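Local coordinates for beta-glucoside phosphorylase BglX (Unidentified, PDB 5VQE), which probably cleaves beta-glucosides with phosphate as a glycoside phosphorylase of family GH3, forming a covalent glucosyl intermediate along the way, at residues 129-134 / 378-383; 411-416 / 441-446. One frame throughout, in Å; residues are numbered along the deposited sequence.

Contact 1: residues 129-134 / 378-383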
ATOM      1  N   GLY A 129      -6.189 -10.382  -3.105  1.00 10.76           N
ATOM      2  CA  GLY A 129      -5.902 -10.014  -4.480  1.00 11.02           C
ATOM      3  C   GLY A 129      -7.118 -10.120  -5.383  1.00 12.57           C
ATOM      4  O   GLY A 129      -7.340  -9.264  -6.243  1.00 11.17           O
ATOM      5  N   GLU A 130      -7.921 -11.172  -5.203  1.00 10.57           N
ATOM      6  CA  GLU A 130      -9.147 -11.302  -5.984  1.00 13.89           C
ATOM      7  C   GLU A 130     -10.078 -10.117  -5.762  1.00 10.83           C
ATOM      8  O   GLU A 130     -10.644  -9.578  -6.717  1.00 12.61           O
ATOM      9  CB  GLU A 130      -9.869 -12.613  -5.646  1.00 11.83           C
ATOM     10  CG  GLU A 130      -9.245 -13.832  -6.267  1.00 14.75           C
ATOM     11  CD  GLU A 130     -10.261 -14.926  -6.578  1.00 21.43           C
ATOM     12  OE1 GLU A 130     -11.278 -14.632  -7.235  1.00 21.26           O
ATOM     13  OE2 GLU A 130     -10.031 -16.082  -6.180  1.00 22.24           O
ATOM     14  N   VAL A 131     -10.268  -9.696  -4.510  1.00 10.79           N
ATOM     15  CA  VAL A 131     -11.165  -8.567  -4.266  1.00 13.54           C
ATOM     16  C   VAL A 131     -10.625  -7.317  -4.939  1.00 12.18           C
ATOM     17  O   VAL A 131     -11.361  -6.571  -5.595  1.00 11.14           O
ATOM     18  CB  VAL A 131     -11.380  -8.337  -2.760  1.00 12.79           C
ATOM     19  CG1 VAL A 131     -12.264  -7.104  -2.533  1.00 11.43           C
ATOM     20  CG2 VAL A 131     -12.009  -9.557  -2.124  1.00 15.04           C
ATOM     21  N   CYS A 132      -9.326  -7.061  -4.778  1.00 13.04           N
ATOM     22  CA  CYS A 132      -8.739  -5.872  -5.384  1.00 11.72           C
ATOM     23  C   CYS A 132      -8.962  -5.867  -6.890  1.00 10.89           C
ATOM     24  O   CYS A 132      -9.433  -4.878  -7.463  1.00 10.29           O
ATOM     25  CB  CYS A 132      -7.244  -5.803  -5.082  1.00  9.69           C
ATOM     26  SG  CYS A 132      -6.791  -5.661  -3.335  1.00 13.69           S
ATOM     27  N   ALA A 133      -8.613  -6.966  -7.549  1.00 10.52           N
ATOM     28  CA  ALA A 133      -8.664  -7.020  -8.999  1.00  9.45           C
ATOM     29  C   ALA A 133     -10.092  -7.178  -9.501  1.00 14.14           C
ATOM     30  O   ALA A 133     -10.460  -6.595 -10.531  1.00 12.57           O
ATOM     31  CB  ALA A 133      -7.778  -8.159  -9.498  1.00 10.63           C
ATOM     32  N   SER A 134     -10.909  -7.958  -8.791  1.00 11.55           N
ATOM     33  CA  SER A 134     -12.302  -8.120  -9.191  1.00 12.78           C
ATOM     34  C   SER A 134     -13.033  -6.786  -9.160  1.00 12.72           C
ATOM     35  O   SER A 134     -13.705  -6.408 -10.130  1.00 12.76           O
ATOM     36  CB  SER A 134     -12.997  -9.135  -8.284  1.00 14.49           C
ATOM     37  OG  SER A 134     -14.355  -9.264  -8.650  1.00 20.69           O
ATOM     38  N   LYS A 378     -21.534 -10.213  -1.600  1.00 16.11           N
ATOM     39  CA  LYS A 378     -21.586 -11.035  -0.397  1.00 17.72           C
ATOM     40  C   LYS A 378     -20.316 -11.865  -0.254  1.00 16.40           C
ATOM     41  O   LYS A 378     -19.783 -12.011   0.853  1.00 16.09           O
ATOM     42  CB  LYS A 378     -22.823 -11.940  -0.426  1.00 16.72           C
ATOM     43  N   LYS A 379     -19.813 -12.405  -1.365  1.00 17.68           N
ATOM     44  CA  LYS A 379     -18.575 -13.181  -1.338  1.00 19.06           C
ATOM     45  C   LYS A 379     -17.426 -12.363  -0.755  1.00 15.79           C
ATOM     46  O   LYS A 379     -16.679 -12.842   0.106  1.00 16.24           O
ATOM     47  CB  LYS A 379     -18.241 -13.655  -2.759  1.00 19.85           C
ATOM     48  CG  LYS A 379     -16.981 -14.496  -2.897  1.00 21.62           C
ATOM     49  CD  LYS A 379     -16.588 -14.659  -4.377  1.00 27.06           C
ATOM     50  CE  LYS A 379     -16.113 -16.074  -4.681  1.00 40.78           C
ATOM     51  NZ  LYS A 379     -15.201 -16.153  -5.865  1.00 42.13           N
ATOM     52  N   HIS A 380     -17.271 -11.119  -1.213  1.00 17.91           N
ATOM     53  CA  HIS A 380     -16.154 -10.301  -0.756  1.00 16.31           C
ATOM     54  C   HIS A 380     -16.305  -9.930   0.715  1.00 18.04           C
ATOM     55  O   HIS A 380     -15.329  -9.974   1.474  1.00 17.47           O
ATOM     56  CB  HIS A 380     -16.036  -9.051  -1.619  1.00 13.92           C
ATOM     57  CG  HIS A 380     -15.680  -9.341  -3.043  1.00 14.75           C
ATOM     58  ND1 HIS A 380     -15.608  -8.362  -4.011  1.00 16.90           N
ATOM     59  CD2 HIS A 380     -15.371 -10.505  -3.662  1.00 18.99           C
ATOM     60  CE1 HIS A 380     -15.274  -8.913  -5.164  1.00 14.37           C
ATOM     61  NE2 HIS A 380     -15.123 -10.211  -4.979  1.00 14.93           N
ATOM     62  N   LYS A 381     -17.521  -9.574   1.139  1.00 18.94           N
ATOM     63  CA  LYS A 381     -17.750  -9.266   2.546  1.00 18.90           C
ATOM     64  C   LYS A 381     -17.489 -10.486   3.415  1.00 18.06           C
ATOM     65  O   LYS A 381     -16.954 -10.369   4.523  1.00 18.02           O
ATOM     66  CB  LYS A 381     -19.176  -8.757   2.743  1.00 20.83           C
ATOM     67  CG  LYS A 381     -19.489  -7.475   1.982  1.00 22.13           C
ATOM     68  N   LYS A 382     -17.852 -11.673   2.914  1.00 18.88           N
ATOM     69  CA  LYS A 382     -17.616 -12.911   3.646  1.00 18.67           C
ATOM     70  C   LYS A 382     -16.125 -13.158   3.860  1.00 18.24           C
ATOM     71  O   LYS A 382     -15.702 -13.547   4.953  1.00 16.25           O
ATOM     72  CB  LYS A 382     -18.251 -14.075   2.886  1.00 20.07           C
ATOM     73  CG  LYS A 382     -18.019 -15.445   3.501  1.00 24.78           C
ATOM     74  CD  LYS A 382     -18.782 -16.530   2.734  1.00 28.80           C
ATOM     75  N   TRP A 383     -15.314 -12.949   2.824  1.00 15.51           N
ATOM     76  CA  TRP A 383     -13.872 -13.124   2.964  1.00 15.79           C
ATOM     77  C   TRP A 383     -13.292 -12.157   3.989  1.00 15.68           C
ATOM     78  O   TRP A 383     -12.379 -12.516   4.740  1.00 14.99           O
ATOM     79  CB  TRP A 383     -13.183 -12.927   1.613  1.00 17.59           C
ATOM     80  CG  TRP A 383     -13.322 -14.074   0.667  1.00 18.08           C
ATOM     81  CD1 TRP A 383     -13.634 -15.362   0.978  1.00 20.83           C
ATOM     82  CD2 TRP A 383     -13.147 -14.035  -0.757  1.00 17.69           C
ATOM     83  NE1 TRP A 383     -13.666 -16.131  -0.165  1.00 20.48           N
ATOM     84  CE2 TRP A 383     -13.370 -15.338  -1.241  1.00 19.89           C
ATOM     85  CE3 TRP A 383     -12.830 -13.024  -1.667  1.00 13.84           C
ATOM     86  CZ2 TRP A 383     -13.282 -15.655  -2.591  1.00 21.47           C
ATOM     87  CZ3 TRP A 383     -12.740 -13.338  -2.998  1.00 16.53           C
ATOM     88  CH2 TRP A 383     -12.969 -14.644  -3.454  1.00 23.00           C
TER
HETATM   89  O   HOH W   1     -12.023 -17.578  -5.525  1.00 29.65           O
HETATM   90  O   HOH W   2     -15.239 -11.561  -7.496  1.00 19.68           O

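Contact 2: residues 411-416 / 441-446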
ATOM      1  N   LYS A 411     -19.027  -4.304  34.778  1.00 21.82           N
ATOM      2  CA  LYS A 411     -20.215  -3.673  34.205  1.00 21.25           C
ATOM      3  C   LYS A 411     -19.879  -2.341  33.540  1.00 21.75           C
ATOM      4  O   LYS A 411     -20.333  -2.064  32.424  1.00 20.52           O
ATOM      5  CB  LYS A 411     -21.282  -3.479  35.286  1.00 20.21           C
ATOM      6  CG  LYS A 411     -22.562  -2.795  34.811  1.00 22.65           C
ATOM      7  CD  LYS A 411     -23.359  -3.631  33.804  1.00 27.22           C
ATOM      8  CE  LYS A 411     -23.705  -5.007  34.352  1.00 30.88           C
ATOM      9  NZ  LYS A 411     -24.148  -4.971  35.784  1.00 31.20           N
ATOM     10  N   ARG A 412     -19.107  -1.489  34.214  1.00 20.06           N
ATOM     11  CA  ARG A 412     -18.895  -0.119  33.762  1.00 17.87           C
ATOM     12  C   ARG A 412     -17.548  -0.003  33.052  1.00 15.56           C
ATOM     13  O   ARG A 412     -16.503  -0.315  33.629  1.00 18.29           O
ATOM     14  CB  ARG A 412     -18.986   0.851  34.937  1.00 18.98           C
ATOM     15  CG  ARG A 412     -20.355   0.850  35.608  1.00 18.54           C
ATOM     16  CD  ARG A 412     -20.456   1.930  36.677  1.00 19.90           C
ATOM     17  NE  ARG A 412     -20.350   3.264  36.094  1.00 18.39           N
ATOM     18  CZ  ARG A 412     -21.372   3.967  35.616  1.00 21.63           C
ATOM     19  NH1 ARG A 412     -22.607   3.477  35.651  1.00 21.62           N
ATOM     20  NH2 ARG A 412     -21.152   5.164  35.093  1.00 21.63           N
ATOM     21  N   ILE A 413     -17.584   0.452  31.805  1.00 14.85           N
ATOM     22  CA  ILE A 413     -16.409   0.523  30.947  1.00 17.00           C
ATOM     23  C   ILE A 413     -16.208   1.970  30.521  1.00 18.03           C
ATOM     24  O   ILE A 413     -17.164   2.654  30.140  1.00 17.22           O
ATOM     25  CB  ILE A 413     -16.553  -0.389  29.709  1.00 18.42           C
ATOM     26  CG1 ILE A 413     -16.536  -1.859  30.126  1.00 20.33           C
ATOM     27  CG2 ILE A 413     -15.440  -0.105  28.694  1.00 16.85           C
ATOM     28  CD1 ILE A 413     -16.834  -2.820  28.990  1.00 18.95           C
ATOM     29  N   ILE A 414     -14.964   2.429  30.578  1.00 13.39           N
ATOM     30  CA  ILE A 414     -14.568   3.688  29.961  1.00 15.96           C
ATOM     31  C   ILE A 414     -13.815   3.341  28.690  1.00 14.68           C
ATOM     32  O   ILE A 414     -12.810   2.621  28.735  1.00 15.50           O
ATOM     33  CB  ILE A 414     -13.704   4.547  30.899  1.00 20.15           C
ATOM     34  CG1 ILE A 414     -14.545   5.089  32.059  1.00 21.09           C
ATOM     35  CG2 ILE A 414     -13.096   5.714  30.131  1.00 15.54           C
ATOM     36  CD1 ILE A 414     -13.720   5.854  33.116  1.00 24.17           C
ATOM     37  N   LEU A 415     -14.293   3.857  27.562  1.00 15.69           N
ATOM     38  CA  LEU A 415     -13.710   3.581  26.256  1.00 16.51           C
ATOM     39  C   LEU A 415     -12.871   4.780  25.843  1.00 16.99           C
ATOM     40  O   LEU A 415     -13.373   5.908  25.803  1.00 16.63           O
ATOM     41  CB  LEU A 415     -14.794   3.301  25.216  1.00 14.46           C
ATOM     42  CG  LEU A 415     -14.344   2.916  23.801  1.00 15.35           C
ATOM     43  CD1 LEU A 415     -13.466   1.680  23.828  1.00 18.36           C
ATOM     44  CD2 LEU A 415     -15.561   2.687  22.903  1.00 19.35           C
ATOM     45  N   VAL A 416     -11.601   4.531  25.544  1.00 16.97           N
ATOM     46  CA  VAL A 416     -10.621   5.579  25.285  1.00 15.89           C
ATOM     47  C   VAL A 416     -10.178   5.420  23.843  1.00 13.99           C
ATOM     48  O   VAL A 416      -9.492   4.448  23.497  1.00 14.14           O
ATOM     49  CB  VAL A 416      -9.423   5.503  26.237  1.00 16.43           C
ATOM     50  CG1 VAL A 416      -8.491   6.678  26.002  1.00 18.95           C
ATOM     51  CG2 VAL A 416      -9.887   5.469  27.672  1.00 17.66           C
ATOM     52  N   GLU A 441     -24.118  -6.069  24.399  1.00 20.07           N
ATOM     53  CA  GLU A 441     -23.777  -7.199  25.258  1.00 22.77           C
ATOM     54  C   GLU A 441     -24.222  -7.011  26.704  1.00 23.97           C
ATOM     55  O   GLU A 441     -24.215  -7.987  27.462  1.00 23.52           O
ATOM     56  CB  GLU A 441     -22.263  -7.446  25.244  1.00 22.26           C
ATOM     57  CG  GLU A 441     -21.679  -7.820  23.888  1.00 24.13           C
ATOM     58  CD  GLU A 441     -22.188  -9.153  23.360  1.00 27.90           C
ATOM     59  OE1 GLU A 441     -22.384 -10.093  24.165  1.00 24.44           O
ATOM     60  OE2 GLU A 441     -22.387  -9.253  22.133  1.00 21.90           O
ATOM     61  N   GLY A 442     -24.577  -5.791  27.111  1.00 22.53           N
ATOM     62  CA  GLY A 442     -24.955  -5.508  28.484  1.00 22.95           C
ATOM     63  C   GLY A 442     -23.974  -4.648  29.253  1.00 24.46           C
ATOM     64  O   GLY A 442     -24.192  -4.408  30.446  1.00 17.96           O
ATOM     65  N   PHE A 443     -22.900  -4.178  28.629  1.00 21.85           N
ATOM     66  CA  PHE A 443     -21.990  -3.271  29.313  1.00 20.67           C
ATOM     67  C   PHE A 443     -22.531  -1.845  29.298  1.00 18.65           C
ATOM     68  O   PHE A 443     -23.221  -1.423  28.362  1.00 21.09           O
ATOM     69  CB  PHE A 443     -20.605  -3.289  28.660  1.00 19.88           C
ATOM     70  CG  PHE A 443     -19.889  -4.606  28.776  1.00 20.08           C
ATOM     71  CD1 PHE A 443     -19.304  -4.990  29.968  1.00 17.56           C
ATOM     72  CD2 PHE A 443     -19.789  -5.453  27.687  1.00 20.14           C
ATOM     73  CE1 PHE A 443     -18.640  -6.196  30.072  1.00 22.45           C
ATOM     74  CE2 PHE A 443     -19.124  -6.662  27.790  1.00 21.86           C
ATOM     75  CZ  PHE A 443     -18.551  -7.029  28.976  1.00 19.14           C
ATOM     76  N   ILE A 444     -22.209  -1.100  30.352  1.00 18.86           N
ATOM     77  CA  ILE A 444     -22.373   0.347  30.356  1.00 16.39           C
ATOM     78  C   ILE A 444     -21.043   0.951  29.931  1.00 19.46           C
ATOM     79  O   ILE A 444     -20.000   0.644  30.519  1.00 18.60           O
ATOM     80  CB  ILE A 444     -22.811   0.852  31.739  1.00 18.04           C
ATOM     81  CG1 ILE A 444     -24.227   0.356  32.039  1.00 22.21           C
ATOM     82  CG2 ILE A 444     -22.739   2.370  31.804  1.00 20.16           C
ATOM     83  CD1 ILE A 444     -24.693   0.634  33.440  1.00 25.20           C
ATOM     84  N   VAL A 445     -21.071   1.781  28.893  1.00 16.29           N
ATOM     85  CA  VAL A 445     -19.853   2.265  28.251  1.00 17.28           C
ATOM     86  C   VAL A 445     -19.951   3.769  28.063  1.00 20.00           C
ATOM     87  O   VAL A 445     -20.848   4.251  27.360  1.00 21.83           O
ATOM     88  CB  VAL A 445     -19.606   1.582  26.897  1.00 20.96           C
ATOM     89  CG1 VAL A 445     -18.215   1.961  26.356  1.00 19.16           C
ATOM     90  CG2 VAL A 445     -19.724   0.078  27.030  1.00 17.42           C
ATOM     91  N   HIS A 446     -19.019   4.505  28.671  1.00 16.99           N
ATOM     92  CA  HIS A 446     -18.864   5.931  28.436  1.00 14.30           C
ATOM     93  C   HIS A 446     -17.527   6.200  27.761  1.00 17.74           C
ATOM     94  O   HIS A 446     -16.548   5.478  27.977  1.00 16.67           O
ATOM     95  CB  HIS A 446     -18.916   6.740  29.738  1.00 18.52           C
ATOM     96  CG  HIS A 446     -20.250   6.735  30.411  1.00 18.47           C
ATOM     97  ND1 HIS A 446     -20.659   5.717  31.243  1.00 22.72           N
ATOM     98  CD2 HIS A 446     -21.265   7.630  30.383  1.00 22.49           C
ATOM     99  CE1 HIS A 446     -21.871   5.984  31.698  1.00 21.18           C
ATOM    100  NE2 HIS A 446     -22.260   7.138  31.190  1.00 23.88           N
TER
HETATM  101  O   HOH W   3     -19.156   3.488  32.062  1.00 20.24           O

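Contact 1: residues 129-134 / 378-383
V131 sends both of its methyl groups at the imidazole of H380. CG2 sits over one ring face, 4.0 Å from the centroid and 21° off the normal, a CH-pi contact, while CG1 lies 3.9 Å from H380 ND1. The same CG2 also meets W383, this time at the rim of the indole near its plane, 3.6 Å from CE3. One methyl is thus shared by two aromatic rings, because V131 has CG1 anti to the backbone N (chi1 177°) and CG2 turned across to helix 378-391. S134 takes the edge of the imidazole, its OG in the ring plane and 3.6 Å from H380 CE1. Water 2 joins these two polar ends, 2.7 Å from S134 OG and 2.9 Å from H380 NE2. The other ring nitrogen, ND1, is hydrogen-bonded to E135, a carboxylate that may make the imidazole easier to protonate.

These residues lie on two helices running roughly antiparallel, 145° between their directions: helix 122-138 of the GH3 N-terminal TIM-barrel domain, and helix 378-391, which leads into the C-terminal mixed sheet. With only an alanine here in place of H380, the V131 methyls would probably lose the ring they pack on, and E135 and water 2 the ring nitrogens they meet.

Beside K379, which is exposed, E130 and the lysine carry opposite charges but stand too far apart for a salt bridge. E130 crosses W383 at a slant, CB 4.0 Å from CZ3, and its carboxylate is turned well out of the indole plane. E130 OE1 is engaged by K185 and W186; water 1 donates to OE2 and accepts a weak, long bond from K379 NZ. K379 lays CG over one face of the indole, and H127 stacks on W383 as well.

Contact 2: residues 411-416 / 441-446
I413 points the end of its side chain over a face of the F443 ring: CD1 stands 3.8 Å from the centroid and 29° off the normal, a CH-pi contact displaced toward CD1 and CG of the phenyl. With CG1 anti to the carbonyl carbon (chi1 -68°), the isoleucine reaches back to the ring, which meets K411 O at its edge. On the same side of the sheet, I413 and V445 lie next to each other and point the same way, and V445 CG1 packs 3.8 Å from L415 CB. Helix 429-441 covers this apolar face, with L438 on F443 and V445, and F434 on L415.

The face bearing R412, I444 and H446 is more polar. The R412 guanidinium has I444 CG2 over one side, 4.0 Å from NH1, and NH2 comes within 3.6 Å of H446 CE1, the two planes 32° apart; NE bonds to D466 O. Water 3 lies at the imidazole edge, 2.8 Å from H446 ND1, and donates to I413 O, which also accepts from H446 N.

Between the faces runs a parallel ladder: I444 N to K411 O, I413 N to I444 O (2.7 Å), H446 N to I413 O, and L415 N to H446 O (2.8 Å). G442, with positive phi, ends the preceding helix in a Schellman motif and turns the chain into the second strand. Strand 412-419, helix 429-441 and strand 444-447 form a classic beta-alpha-beta crossover, here at one border of the C-terminal mixed sheet.

Overall arrangement
Contact 1 and contact 2 follow one another along the chain and do not touch: their centres are 34 Å apart and their nearest atoms about 18 Å. Contact 1, whose centre lies about 17 Å from the centre of the chain, holds helix 378-391 against the barrel domain. That helix runs into strand 393-397, one border of the mixed sheet, whereas contact 2 pairs strand 444-447 at the other border, its centre about 35 Å from the centre of the chain. Neither contact supplies a residue to the 2-deoxy-2-fluoro-glucose pocket. The nearer link in sequence is contact 1, whose helix 122-138 precedes strand 143-144 and the pocket residue Y145.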